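Local coordinates for protein putative NADPH:quinone reductase (Bacillus thuringiensis, PDB 3GMS) that probably catalyses NADPH-dependent reduction of quinones, as a putative quinone oxidoreductase of the medium-chain dehydrogenase/reductase type, although its substrate has not been established, at residues D115-D118 against D119-A123; V103-A107 against D108-P112; Y192-T196 against S197-L201; I248-W252 against A253-T257; A162-S165 against Q166-N169. All blocks are in the same frame, centred on the assembly; numbering follows the deposited sequence.

Contact 1 of 5, residues D115-D118 against D119-A123; sequences DSID and DFTAA
The chain leaves the extended backbone of I117 and D118 and turns at once into the helix 119-122, whose first bond across the junction runs from A122 N to D118 O, 2.9 Å and nearly straight at 170°. D118 is the N-cap of this helix, and its carboxylate does the capping. CG sits between the backbone N and the carbonyl carbon (chi1 71°), which folds the acid forward over the first helical turn. There D118 OD1 takes T121 N at 2.9 Å, the N-H arriving from above the carboxylate plane, 47° out of it; the amide of F120 adds a weak, bent bond to the same oxygen. The other oxygen, D118 OD2, accepts from T121 OG1 on its syn side at 2.7 Å. Both oxygens of one carboxylate are therefore engaged, which fixes its rotation, and a negative charge at a helix N-terminus is probably favoured by the helix dipole. Behind the cap lies an apolar patch: the CG2 methyl of I117 comes within 3.9 Å of A122 CB, while V291 of helix 277-292 packs on both I117 and T121. D119 CB points away from the cap, its carboxylate bound to R89 (salt bridge) and Y332. The ring of F120 leads away to meet F328 edge-to-face. D118 OD1 lies near the plane of this ring, at its edge, 3.4 Å from F120 CB.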
loop_
_atom_site.group_PDB
_atom_site.type_symbol
_atom_site.label_atom_id
_atom_site.label_comp_id
_atom_site.label_asym_id
_atom_site.label_seq_id
_atom_site.Cartn_x
_atom_site.Cartn_y
_atom_site.Cartn_z
ATOM N N ASP A 115 -9.201 -14.182 -14.801
ATOM C CA ASP A 115 -9.327 -15.488 -14.150
ATOM C C ASP A 115 -7.978 -16.064 -13.680
ATOM O O ASP A 115 -7.920 -16.839 -12.716
ATOM C CB ASP A 115 -10.016 -16.480 -15.099
ATOM C CG ASP A 115 -11.449 -16.087 -15.418
ATOM O OD1 ASP A 115 -12.020 -15.199 -14.752
ATOM O OD2 ASP A 115 -12.010 -16.676 -16.362
ATOM N N SER A 116 -6.926 -15.654 -14.368
ATOM C CA SER A 116 -5.534 -16.011 -14.073
ATOM C C SER A 116 -5.049 -15.657 -12.663
ATOM O O SER A 116 -4.104 -16.259 -12.156
ATOM C CB SER A 116 -4.638 -15.281 -15.072
ATOM O OG SER A 116 -3.407 -15.943 -15.229
ATOM N N ILE A 117 -5.667 -14.651 -12.051
ATOM C CA ILE A 117 -5.173 -14.112 -10.772
ATOM C C ILE A 117 -6.052 -14.543 -9.597
ATOM O O ILE A 117 -7.253 -14.314 -9.616
ATOM C CB ILE A 117 -5.042 -12.576 -10.860
ATOM C CG1 ILE A 117 -3.988 -12.232 -11.939
ATOM C CG2 ILE A 117 -4.802 -11.957 -9.458
ATOM C CD1 ILE A 117 -3.542 -10.812 -11.978
ATOM N N ASP A 118 -5.471 -15.206 -8.613
ATOM C CA ASP A 118 -6.274 -15.714 -7.475
ATOM C C ASP A 118 -6.755 -14.543 -6.590
ATOM O O ASP A 118 -6.221 -13.426 -6.686
ATOM C CB ASP A 118 -5.479 -16.719 -6.632
ATOM C CG ASP A 118 -4.363 -16.051 -5.839
ATOM O OD1 ASP A 118 -4.624 -15.553 -4.709
ATOM O OD2 ASP A 118 -3.226 -16.030 -6.317
ATOM N N ASP A 119 -7.782 -14.789 -5.773
ATOM C CA ASP A 119 -8.386 -13.738 -4.919
ATOM C C ASP A 119 -7.366 -13.080 -3.967
ATOM O O ASP A 119 -7.439 -11.880 -3.704
ATOM C CB ASP A 119 -9.478 -14.315 -4.006
ATOM C CG ASP A 119 -10.653 -14.895 -4.765
ATOM O OD1 ASP A 119 -10.916 -14.515 -5.928
ATOM O OD2 ASP A 119 -11.316 -15.755 -4.181
ATOM N N PHE A 120 -6.437 -13.856 -3.419
ATOM C CA PHE A 120 -5.529 -13.286 -2.415
ATOM C C PHE A 120 -4.441 -12.399 -3.017
ATOM O O PHE A 120 -4.061 -11.355 -2.470
ATOM C CB PHE A 120 -4.957 -14.389 -1.525
ATOM C CG PHE A 120 -5.996 -15.024 -0.674
ATOM C CD1 PHE A 120 -6.236 -14.554 0.628
ATOM C CD2 PHE A 120 -6.777 -16.084 -1.191
ATOM C CE1 PHE A 120 -7.243 -15.146 1.433
ATOM C CE2 PHE A 120 -7.765 -16.693 -0.396
ATOM C CZ PHE A 120 -8.001 -16.221 0.930
ATOM N N THR A 121 -4.020 -12.765 -4.221
ATOM C CA THR A 121 -3.141 -11.904 -4.996
ATOM C C THR A 121 -3.907 -10.649 -5.399
ATOM O O THR A 121 -3.411 -9.531 -5.233
ATOM C CB THR A 121 -2.606 -12.698 -6.220
ATOM O OG1 THR A 121 -1.848 -13.799 -5.725
ATOM C CG2 THR A 121 -1.705 -11.796 -7.086
ATOM N N ALA A 122 -5.122 -10.816 -5.959
ATOM C CA ALA A 122 -5.916 -9.670 -6.364
ATOM C C ALA A 122 -6.195 -8.696 -5.215
ATOM O O ALA A 122 -6.162 -7.464 -5.379
ATOM C CB ALA A 122 -7.266 -10.155 -6.980
ATOM N N ALA A 123 -6.417 -9.258 -4.042
ATOM C CA ALA A 123 -6.747 -8.458 -2.881
ATOM C C ALA A 123 -5.581 -7.551 -2.420
ATOM O O ALA A 123 -5.743 -6.744 -1.481
ATOM C CB ALA A 123 -7.204 -9.401 -1.740
#

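Contact 2 of 5, residues V103-A107 against D108-P112; sequences VKTSA and DFVVP
S106 and F109 meet obliquely across the beta turn that links strand 102-106 to strand 110-112, in the part of the chain belonging to the GroES-like domain. S106 CB approaches the phenyl ring at 4.0 Å from F109 CD2, and the serine turns its hydroxyl aside to D108 N. With OG anti to the backbone N (chi1 162°), S106 OG lies 3.1 Å from D108 N and accepts its N-H at 146°, an ST turn. One residue thus serves the link twice, because S106 O also accepts from F109 N at 3.0 Å, closing the beta turn with A107 and D108 both in helical, 3-10-like conformation; this donor stands 48° above the carbonyl plane, away from the lone-pair directions. A weak bond from V110 N to A107 O carries the chain on into the next strand. Within the turn, D108 CB lies 3.8 Å above the centre of the F109 ring, so one face rests on the preceding side chain. R94 makes a cation-pi contact with the same ring. T105 divides its branches: OG1, near the ring plane at the edge, is bonded to L93 O, whereas T105 CG2 meets V110 CG2 at 3.6 Å, the two side chains crossing obliquely. The chemistry implies a turn fastened by the oxygens of S106, hydroxyl and carbonyl taking successive amides, with a methyl contact closing its buried side.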
loop_
_atom_site.group_PDB
_atom_site.type_symbol
_atom_site.label_atom_id
_atom_site.label_comp_id
_atom_site.label_asym_id
_atom_site.label_seq_id
_atom_site.Cartn_x
_atom_site.Cartn_y
_atom_site.Cartn_z
ATOM N N VAL A 103 -19.837 -3.749 -1.102
ATOM C CA VAL A 103 -19.147 -2.465 -1.309
ATOM C C VAL A 103 -19.634 -1.833 -2.610
ATOM O O VAL A 103 -19.700 -2.512 -3.633
ATOM C CB VAL A 103 -17.613 -2.681 -1.407
ATOM C CG1 VAL A 103 -16.884 -1.383 -1.870
ATOM C CG2 VAL A 103 -17.102 -3.161 -0.047
ATOM N N LYS A 104 -19.968 -0.549 -2.562
ATOM C CA LYS A 104 -20.261 0.225 -3.778
ATOM C C LYS A 104 -19.186 1.221 -4.083
ATOM O O LYS A 104 -18.588 1.796 -3.160
ATOM C CB LYS A 104 -21.566 1.008 -3.609
ATOM C CG LYS A 104 -22.753 0.132 -3.254
ATOM C CD LYS A 104 -24.068 0.880 -3.501
ATOM C CE LYS A 104 -24.264 2.051 -2.579
ATOM N NZ LYS A 104 -23.943 1.659 -1.188
ATOM N N THR A 105 -18.965 1.464 -5.379
ATOM C CA THR A 105 -18.086 2.513 -5.811
ATOM C C THR A 105 -18.539 2.919 -7.222
ATOM O O THR A 105 -19.356 2.211 -7.840
ATOM C CB THR A 105 -16.581 2.066 -5.876
ATOM O OG1 THR A 105 -15.764 3.210 -6.171
ATOM C CG2 THR A 105 -16.367 1.007 -6.987
ATOM N N SER A 106 -18.006 4.021 -7.714
ATOM C CA SER A 106 -18.281 4.459 -9.084
ATOM C C SER A 106 -17.736 3.442 -10.107
ATOM O O SER A 106 -16.618 2.890 -9.940
ATOM C CB SER A 106 -17.665 5.845 -9.322
ATOM O OG SER A 106 -17.537 6.117 -10.713
ATOM N N ALA A 107 -18.502 3.205 -11.179
ATOM C CA ALA A 107 -17.986 2.403 -12.306
ATOM C C ALA A 107 -16.586 2.789 -12.775
ATOM O O ALA A 107 -15.826 1.925 -13.211
ATOM C CB ALA A 107 -18.940 2.452 -13.491
ATOM N N ASP A 108 -16.258 4.079 -12.720
ATOM C CA ASP A 108 -14.931 4.573 -13.137
ATOM C C ASP A 108 -13.759 3.881 -12.471
ATOM O O ASP A 108 -12.675 3.790 -13.031
ATOM C CB ASP A 108 -14.805 6.092 -12.871
ATOM C CG ASP A 108 -15.674 6.914 -13.799
ATOM O OD1 ASP A 108 -16.438 6.302 -14.587
ATOM O OD2 ASP A 108 -15.591 8.157 -13.725
ATOM N N PHE A 109 -13.977 3.403 -11.260
ATOM C CA PHE A 109 -12.854 2.952 -10.438
ATOM C C PHE A 109 -12.924 1.467 -10.138
ATOM O O PHE A 109 -12.216 0.969 -9.260
ATOM C CB PHE A 109 -12.827 3.740 -9.123
ATOM C CG PHE A 109 -12.849 5.225 -9.333
ATOM C CD1 PHE A 109 -11.969 5.820 -10.249
ATOM C CD2 PHE A 109 -13.767 6.021 -8.645
ATOM C CE1 PHE A 109 -11.994 7.218 -10.481
ATOM C CE2 PHE A 109 -13.795 7.412 -8.879
ATOM C CZ PHE A 109 -12.904 7.990 -9.793
ATOM N N VAL A 110 -13.819 0.766 -10.829
ATOM C CA VAL A 110 -13.885 -0.681 -10.741
ATOM C C VAL A 110 -12.767 -1.314 -11.589
ATOM O O VAL A 110 -12.680 -1.093 -12.797
ATOM C CB VAL A 110 -15.297 -1.175 -11.182
ATOM C CG1 VAL A 110 -15.302 -2.650 -11.308
ATOM C CG2 VAL A 110 -16.371 -0.727 -10.166
ATOM N N VAL A 111 -11.887 -2.087 -10.966
ATOM C CA VAL A 111 -10.791 -2.733 -11.687
ATOM C C VAL A 111 -11.088 -4.202 -11.980
ATOM O O VAL A 111 -11.132 -5.026 -11.062
ATOM C CB VAL A 111 -9.447 -2.660 -10.863
ATOM C CG1 VAL A 111 -8.318 -3.299 -11.617
ATOM C CG2 VAL A 111 -9.111 -1.193 -10.462
ATOM N N PRO A 112 -11.259 -4.557 -13.271
ATOM C CA PRO A 112 -11.500 -5.957 -13.643
ATOM C C PRO A 112 -10.301 -6.820 -13.318
ATOM O O PRO A 112 -9.184 -6.400 -13.560
ATOM C CB PRO A 112 -11.656 -5.883 -15.181
ATOM C CG PRO A 112 -12.079 -4.468 -15.456
ATOM C CD PRO A 112 -11.267 -3.655 -14.448
#

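Contact 3 of 5, residues Y192-T196 against S197-L201; sequences YVIDT and STAPL
An Asx turn headed by D195 follows strand 192-195, an outermost strand of the parallel Rossmann sheet. The aspartate holds S197 through a single oxygen: D195 OD1 accepts from S197 N at 3.0 Å and from S197 OG at 2.6 Å, both approaching from the same face of the carboxylate plane. The hydroxyl arrives on the syn side, 26° out of plane, and is brought there by S197 chi1 of 63°, which tucks OG between its own backbone N and carbonyl carbon. The backbone oxygen of D195 is gripped twice as well. A199 N donates to D195 O in the carbonyl plane at 2.7 Å, and T198 N donates to D195 O at 3.0 Å from above that plane. The chain then folds back beside T196, whose CA-H points at A199 O, T196 CA lying 3.4 Å from that oxygen. A water bridges the two carbonyls, giving its hydrogens to T196 O at 2.6 Å and to A199 O at 3.0 Å. On the buried side, I194 CD1 meets L201 CD1 at 4.0 Å, the side chains crossing at about a right angle, while T196 CG2 lies alongside L201. P200 is the N-cap residue of helix 201-208. I194 packs against that helix, on T204 and V205, L201 reaches L229 of helix 223-231, and T196 OG1 is tied to T176 O at the end of strand 171-176.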
loop_
_atom_site.group_PDB
_atom_site.type_symbol
_atom_site.label_atom_id
_atom_site.label_comp_id
_atom_site.label_asym_id
_atom_site.label_seq_id
_atom_site.Cartn_x
_atom_site.Cartn_y
_atom_site.Cartn_z
ATOM N N TYR A 192 21.684 -4.778 -2.324
ATOM C CA TYR A 192 22.339 -4.826 -1.028
ATOM C C TYR A 192 21.288 -4.586 0.049
ATOM O O TYR A 192 20.291 -3.891 -0.181
ATOM C CB TYR A 192 23.397 -3.716 -0.946
ATOM C CG TYR A 192 24.421 -3.941 0.149
ATOM C CD1 TYR A 192 25.575 -4.687 -0.099
ATOM C CD2 TYR A 192 24.216 -3.429 1.438
ATOM C CE1 TYR A 192 26.520 -4.897 0.918
ATOM C CE2 TYR A 192 25.150 -3.637 2.464
ATOM C CZ TYR A 192 26.297 -4.371 2.186
ATOM O OH TYR A 192 27.218 -4.573 3.200
ATOM N N VAL A 193 21.511 -5.126 1.234
ATOM C CA VAL A 193 20.620 -4.885 2.333
ATOM C C VAL A 193 21.440 -4.342 3.464
ATOM O O VAL A 193 22.373 -4.998 3.943
ATOM C CB VAL A 193 19.826 -6.161 2.769
ATOM C CG1 VAL A 193 18.985 -5.893 4.021
ATOM C CG2 VAL A 193 18.985 -6.684 1.621
ATOM N N ILE A 194 21.124 -3.123 3.866
ATOM C CA ILE A 194 21.726 -2.533 5.061
ATOM C C ILE A 194 20.881 -2.772 6.299
ATOM O O ILE A 194 19.786 -2.193 6.478
ATOM C CB ILE A 194 22.008 -1.003 4.900
ATOM C CG1 ILE A 194 22.737 -0.708 3.577
ATOM C CG2 ILE A 194 22.721 -0.465 6.151
ATOM C CD1 ILE A 194 23.074 0.813 3.347
ATOM N N ASP A 195 21.417 -3.612 7.181
ATOM C CA ASP A 195 20.743 -3.933 8.415
ATOM C C ASP A 195 21.294 -2.990 9.447
ATOM O O ASP A 195 22.454 -3.128 9.851
ATOM C CB ASP A 195 21.006 -5.410 8.776
ATOM C CG ASP A 195 20.498 -5.800 10.160
ATOM O OD1 ASP A 195 19.983 -4.965 10.929
ATOM O OD2 ASP A 195 20.625 -6.998 10.485
ATOM N N THR A 196 20.480 -2.013 9.846
ATOM C CA THR A 196 20.920 -0.937 10.726
ATOM C C THR A 196 21.082 -1.335 12.197
ATOM O O THR A 196 21.554 -0.538 12.993
ATOM C CB THR A 196 20.048 0.354 10.608
ATOM O OG1 THR A 196 18.688 0.053 10.898
ATOM C CG2 THR A 196 20.147 0.973 9.216
ATOM N N SER A 197 20.696 -2.554 12.568
ATOM C CA SER A 197 21.057 -3.046 13.901
ATOM C C SER A 197 22.518 -3.509 13.884
ATOM O O SER A 197 23.115 -3.699 14.937
ATOM C CB SER A 197 20.128 -4.155 14.385
ATOM O OG SER A 197 20.208 -5.288 13.544
ATOM N N THR A 198 23.092 -3.644 12.690
ATOM C CA THR A 198 24.453 -4.191 12.509
ATOM C C THR A 198 25.423 -3.253 11.775
ATOM O O THR A 198 26.636 -3.307 12.005
ATOM C CB THR A 198 24.404 -5.549 11.745
ATOM O OG1 THR A 198 23.589 -6.466 12.478
ATOM C CG2 THR A 198 25.803 -6.167 11.559
ATOM N N ALA A 199 24.903 -2.436 10.857
ATOM C CA ALA A 199 25.739 -1.593 9.994
ATOM C C ALA A 199 25.279 -0.121 10.019
ATOM O O ALA A 199 24.079 0.133 10.139
ATOM C CB ALA A 199 25.723 -2.128 8.574
ATOM N N PRO A 200 26.225 0.844 9.921
ATOM C CA PRO A 200 25.826 2.267 9.933
ATOM C C PRO A 200 25.222 2.694 8.595
ATOM O O PRO A 200 25.779 2.399 7.545
ATOM C CB PRO A 200 27.144 3.020 10.195
ATOM C CG PRO A 200 28.242 2.075 9.833
ATOM C CD PRO A 200 27.696 0.662 9.943
ATOM N N LEU A 201 24.081 3.384 8.616
ATOM C CA LEU A 201 23.421 3.704 7.342
ATOM C C LEU A 201 24.259 4.607 6.435
ATOM O O LEU A 201 24.609 4.203 5.322
ATOM C CB LEU A 201 21.997 4.282 7.553
ATOM C CG LEU A 201 21.278 4.839 6.313
ATOM C CD1 LEU A 201 21.177 3.814 5.176
ATOM C CD2 LEU A 201 19.874 5.336 6.729
HETATM O O HOH W 1 22.975 1.542 12.565
#

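Contact 4 of 5, residues I248-W252 against A253-T257; sequences IQVNW and AEIVT
The extended backbone of V250 bends through an inverse gamma turn centred on N251, with a weak 2.9 Å bond from W252 N to V250 O, and passes directly into helix 252-257. N251 is the N-cap of that helix, in the zinc-binding dehydrogenase (Rossmann-type) part of the chain. Its two oxygens serve the helix start unequally. N251 O takes I255 N at 3.0 Å, 171° at the hydrogen and with the donor close to the line of the C=O bond. N251 OD1 caps E254 N through a long, weak bond of 3.5 Å, although the N-H points well at it. Swinging CG anti to the backbone N (chi1 -159°) turns the amide back toward the first turn, where it lies against the E254 side chain. The amide and carboxylate planes there are only 13° apart, and N251 ND2 comes to 3.4 Å from E254 CG; the carboxylate itself is paired with K258. A weak bond from V256 N to W252 O continues the helix. On the inner side V250 makes two apolar contacts at once. V250 CG2 stands over the centre of one face of the W252 ring, 3.4 Å above the plane, with the tryptophan packed in turn on A263 and I265 of strand 262-265. N227 of helix 223-231 bonds N251 N and touches V250. The same CG2 methyl of V250 meets I255 CD1 at 3.6 Å, the two side chains crossing at about a right angle.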
loop_
_atom_site.group_PDB
_atom_site.type_symbol
_atom_site.label_atom_id
_atom_site.label_comp_id
_atom_site.label_asym_id
_atom_site.label_seq_id
_atom_site.Cartn_x
_atom_site.Cartn_y
_atom_site.Cartn_z
ATOM N N ILE A 248 7.413 11.171 13.836
ATOM C CA ILE A 248 8.238 12.386 13.925
ATOM C C ILE A 248 8.630 12.874 12.530
ATOM O O ILE A 248 9.224 12.127 11.735
ATOM C CB ILE A 248 9.558 12.123 14.736
ATOM C CG1 ILE A 248 9.251 11.787 16.201
ATOM C CG2 ILE A 248 10.538 13.316 14.656
ATOM C CD1 ILE A 248 10.401 11.109 16.890
ATOM N N GLN A 249 8.290 14.126 12.233
ATOM C CA GLN A 249 8.644 14.751 10.959
ATOM C C GLN A 249 10.152 14.758 10.772
ATOM O O GLN A 249 10.895 14.965 11.739
ATOM C CB GLN A 249 8.177 16.214 10.949
ATOM C CG GLN A 249 6.805 16.542 10.275
ATOM C CD GLN A 249 6.292 15.440 9.368
ATOM O OE1 GLN A 249 5.393 14.702 9.759
ATOM N NE2 GLN A 249 6.857 15.313 8.164
ATOM N N VAL A 250 10.622 14.537 9.547
ATOM C CA VAL A 250 12.036 14.795 9.242
ATOM C C VAL A 250 12.326 16.287 9.341
ATOM O O VAL A 250 11.412 17.120 9.292
ATOM C CB VAL A 250 12.510 14.266 7.850
ATOM C CG1 VAL A 250 12.285 12.766 7.725
ATOM C CG2 VAL A 250 11.840 15.014 6.666
ATOM N N ASN A 251 13.605 16.615 9.473
ATOM C CA ASN A 251 14.039 17.998 9.466
ATOM C C ASN A 251 14.094 18.543 8.030
ATOM O O ASN A 251 15.155 18.671 7.423
ATOM C CB ASN A 251 15.383 18.132 10.175
ATOM C CG ASN A 251 15.653 19.547 10.652
ATOM O OD1 ASN A 251 15.156 20.530 10.086
ATOM N ND2 ASN A 251 16.460 19.659 11.698
ATOM N N TRP A 252 12.917 18.889 7.502
ATOM C CA TRP A 252 12.777 19.398 6.144
ATOM C C TRP A 252 13.739 20.537 5.790
ATOM O O TRP A 252 14.313 20.566 4.694
ATOM C CB TRP A 252 11.308 19.846 5.869
ATOM C CG TRP A 252 10.264 18.749 6.015
ATOM C CD1 TRP A 252 9.377 18.612 7.031
ATOM C CD2 TRP A 252 10.018 17.644 5.119
ATOM N NE1 TRP A 252 8.606 17.491 6.846
ATOM C CE2 TRP A 252 8.970 16.883 5.674
ATOM C CE3 TRP A 252 10.577 17.233 3.900
ATOM C CZ2 TRP A 252 8.476 15.721 5.066
ATOM C CZ3 TRP A 252 10.079 16.071 3.287
ATOM C CH2 TRP A 252 9.030 15.336 3.871
ATOM N N ALA A 253 13.889 21.495 6.701
ATOM C CA ALA A 253 14.759 22.656 6.443
ATOM C C ALA A 253 16.235 22.267 6.228
ATOM O O ALA A 253 16.890 22.727 5.273
ATOM C CB ALA A 253 14.618 23.705 7.578
ATOM N N GLU A 254 16.749 21.412 7.105
ATOM C CA GLU A 254 18.141 20.981 7.006
ATOM C C GLU A 254 18.391 20.101 5.797
ATOM O O GLU A 254 19.423 20.214 5.137
ATOM C CB GLU A 254 18.569 20.229 8.259
ATOM C CG GLU A 254 18.535 21.097 9.494
ATOM C CD GLU A 254 19.634 20.754 10.470
ATOM O OE1 GLU A 254 20.066 21.689 11.199
ATOM O OE2 GLU A 254 20.070 19.564 10.492
ATOM N N ILE A 255 17.458 19.206 5.512
ATOM C CA ILE A 255 17.619 18.359 4.344
ATOM C C ILE A 255 17.881 19.236 3.114
ATOM O O ILE A 255 18.738 18.920 2.297
ATOM C CB ILE A 255 16.400 17.414 4.134
ATOM C CG1 ILE A 255 16.404 16.319 5.198
ATOM C CG2 ILE A 255 16.421 16.811 2.729
ATOM C CD1 ILE A 255 15.103 15.515 5.232
ATOM N N VAL A 256 17.165 20.360 3.014
ATOM C CA VAL A 256 17.292 21.280 1.866
ATOM C C VAL A 256 18.577 22.114 1.908
ATOM O O VAL A 256 19.284 22.204 0.907
ATOM C CB VAL A 256 16.033 22.203 1.701
ATOM C CG1 VAL A 256 16.293 23.347 0.701
ATOM C CG2 VAL A 256 14.836 21.381 1.260
ATOM N N THR A 257 18.876 22.699 3.063
ATOM C CA THR A 257 19.958 23.679 3.155
ATOM C C THR A 257 21.303 23.005 3.415
ATOM O O THR A 257 22.296 23.375 2.799
ATOM C CB THR A 257 19.681 24.781 4.207
ATOM O OG1 THR A 257 19.789 24.229 5.528
ATOM C CG2 THR A 257 18.281 25.373 4.021
#

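Contact 5 of 5, residues A162-S165 against Q166-N169; sequences AQLS and QILN
Two different first torsions set up the last turns of helix 156-168, the helix of a beta-alpha-beta crossover between strands 147-150 and 171-176: S165 folds OG between its backbone N and carbonyl carbon (chi1 76°), while L164, I167 and L168 all hold their chains anti to the carbonyl carbon. The serine's torsion returns its hydroxyl to the preceding turn, where S165 OG donates to A162 O at 2.7 Å, tilted 23° from the carbonyl plane, so that a buried hydroxyl is satisfied inside its own helix. The leucine and isoleucine torsions bring branches together instead. L164 CD2 meets I167 CD1 at 4.1 Å, the two side chains crossing at a slant, and approaches L168 CD1 at 4.3 Å, partners three and four residues on, brought to the same side by the helical repeat. L164 packs on A132 and W133 of helix 127-139, and L168 on C136 and T137 of the same helix. Bonds to the third and fourth residue mix here: Q163 O takes I167 N in the carbonyl plane at 3.1 Å, with 167° at the hydrogen, but Q166 N only weakly. At N169 the chain departs from helical geometry with a positive phi. The Q166 amide is bonded to G189 O, whereas Q163 OE1 accepts from R297 N and Q163 NE2 donates to H159 O. The shortest backbone bond between the segments is that of L168 N to L164 O, 2.7 Å long.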
loop_
_atom_site.group_PDB
_atom_site.type_symbol
_atom_site.label_atom_id
_atom_site.label_comp_id
_atom_site.label_asym_id
_atom_site.label_seq_id
_atom_site.Cartn_x
_atom_site.Cartn_y
_atom_site.Cartn_z
ATOM N N ALA A 162 12.075 -4.133 -4.338
ATOM C CA ALA A 162 13.149 -5.076 -4.725
ATOM C C ALA A 162 12.861 -5.660 -6.090
ATOM O O ALA A 162 13.724 -5.693 -6.972
ATOM C CB ALA A 162 13.320 -6.172 -3.682
ATOM N N GLN A 163 11.621 -6.094 -6.311
ATOM C CA GLN A 163 11.263 -6.604 -7.618
ATOM C C GLN A 163 11.252 -5.546 -8.714
ATOM O O GLN A 163 11.703 -5.806 -9.844
ATOM C CB GLN A 163 9.889 -7.302 -7.547
ATOM C CG GLN A 163 9.900 -8.530 -6.627
ATOM C CD GLN A 163 8.487 -9.047 -6.394
ATOM O OE1 GLN A 163 7.929 -9.706 -7.251
ATOM N NE2 GLN A 163 7.906 -8.727 -5.225
ATOM N N LEU A 164 10.687 -4.371 -8.426
ATOM C CA LEU A 164 10.718 -3.281 -9.402
ATOM C C LEU A 164 12.153 -2.877 -9.822
ATOM O O LEU A 164 12.365 -2.450 -10.964
ATOM C CB LEU A 164 9.966 -2.064 -8.874
ATOM C CG LEU A 164 8.441 -2.268 -8.903
ATOM C CD1 LEU A 164 7.792 -1.112 -8.134
ATOM C CD2 LEU A 164 7.884 -2.335 -10.321
ATOM N N SER A 165 13.118 -3.038 -8.926
ATOM C CA SER A 165 14.504 -2.721 -9.339
ATOM C C SER A 165 14.955 -3.594 -10.540
ATOM O O SER A 165 15.689 -3.132 -11.416
ATOM C CB SER A 165 15.474 -2.799 -8.168
ATOM O OG SER A 165 15.787 -4.135 -7.803
ATOM N N GLN A 166 14.505 -4.849 -10.563
ATOM C CA GLN A 166 14.817 -5.780 -11.644
ATOM C C GLN A 166 14.022 -5.441 -12.856
ATOM O O GLN A 166 14.594 -5.365 -13.945
ATOM C CB GLN A 166 14.574 -7.239 -11.222
ATOM C CG GLN A 166 15.408 -7.586 -9.990
ATOM C CD GLN A 166 16.925 -7.438 -10.249
ATOM O OE1 GLN A 166 17.420 -7.816 -11.307
ATOM N NE2 GLN A 166 17.649 -6.916 -9.274
ATOM N N ILE A 167 12.721 -5.179 -12.675
ATOM C CA ILE A 167 11.844 -4.803 -13.789
ATOM C C ILE A 167 12.272 -3.494 -14.481
ATOM O O ILE A 167 12.275 -3.390 -15.732
ATOM C CB ILE A 167 10.349 -4.682 -13.329
ATOM C CG1 ILE A 167 9.803 -6.054 -12.896
ATOM C CG2 ILE A 167 9.469 -4.122 -14.461
ATOM C CD1 ILE A 167 8.545 -5.977 -11.980
ATOM N N LEU A 168 12.641 -2.509 -13.673
ATOM C CA LEU A 168 12.944 -1.162 -14.199
ATOM C C LEU A 168 14.450 -0.864 -14.293
ATOM O O LEU A 168 14.850 0.256 -14.647
ATOM C CB LEU A 168 12.215 -0.082 -13.366
ATOM C CG LEU A 168 10.675 -0.196 -13.314
ATOM C CD1 LEU A 168 10.156 0.744 -12.234
ATOM C CD2 LEU A 168 9.992 0.055 -14.656
ATOM N N ASN A 169 15.268 -1.863 -13.988
ATOM C CA ASN A 169 16.740 -1.779 -14.128
ATOM C C ASN A 169 17.377 -0.644 -13.345
ATOM O O ASN A 169 18.105 0.177 -13.902
ATOM C CB ASN A 169 17.129 -1.683 -15.612
ATOM C CG ASN A 169 16.540 -2.797 -16.436
ATOM O OD1 ASN A 169 16.858 -3.970 -16.229
ATOM N ND2 ASN A 169 15.687 -2.441 -17.387
#

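Contacts 2, 1, 5, 3 and 4 follow one another along the chain, from the GroES-like region into the Rossmann-type, zinc-binding dehydrogenase part. Contacts 2 and 1 adjoin in sequence, their centres about 17 Å apart, and lead from strand 110-112 to helix 119-122. The other three belong to the parallel six-stranded sheet and its helices: contact 5 lies on the crossover helix 156-168, contact 3 follows outermost strand 192-195, and contact 4 precedes outermost strand 262-265. Contacts 3 and 4 have centres about 22 Å apart, while the centres of contacts 2 and 3 are about 42 Å apart, across the chain's centre. These local turns, helix starts and a helix end occur in both parts of this probable two-domain reductase.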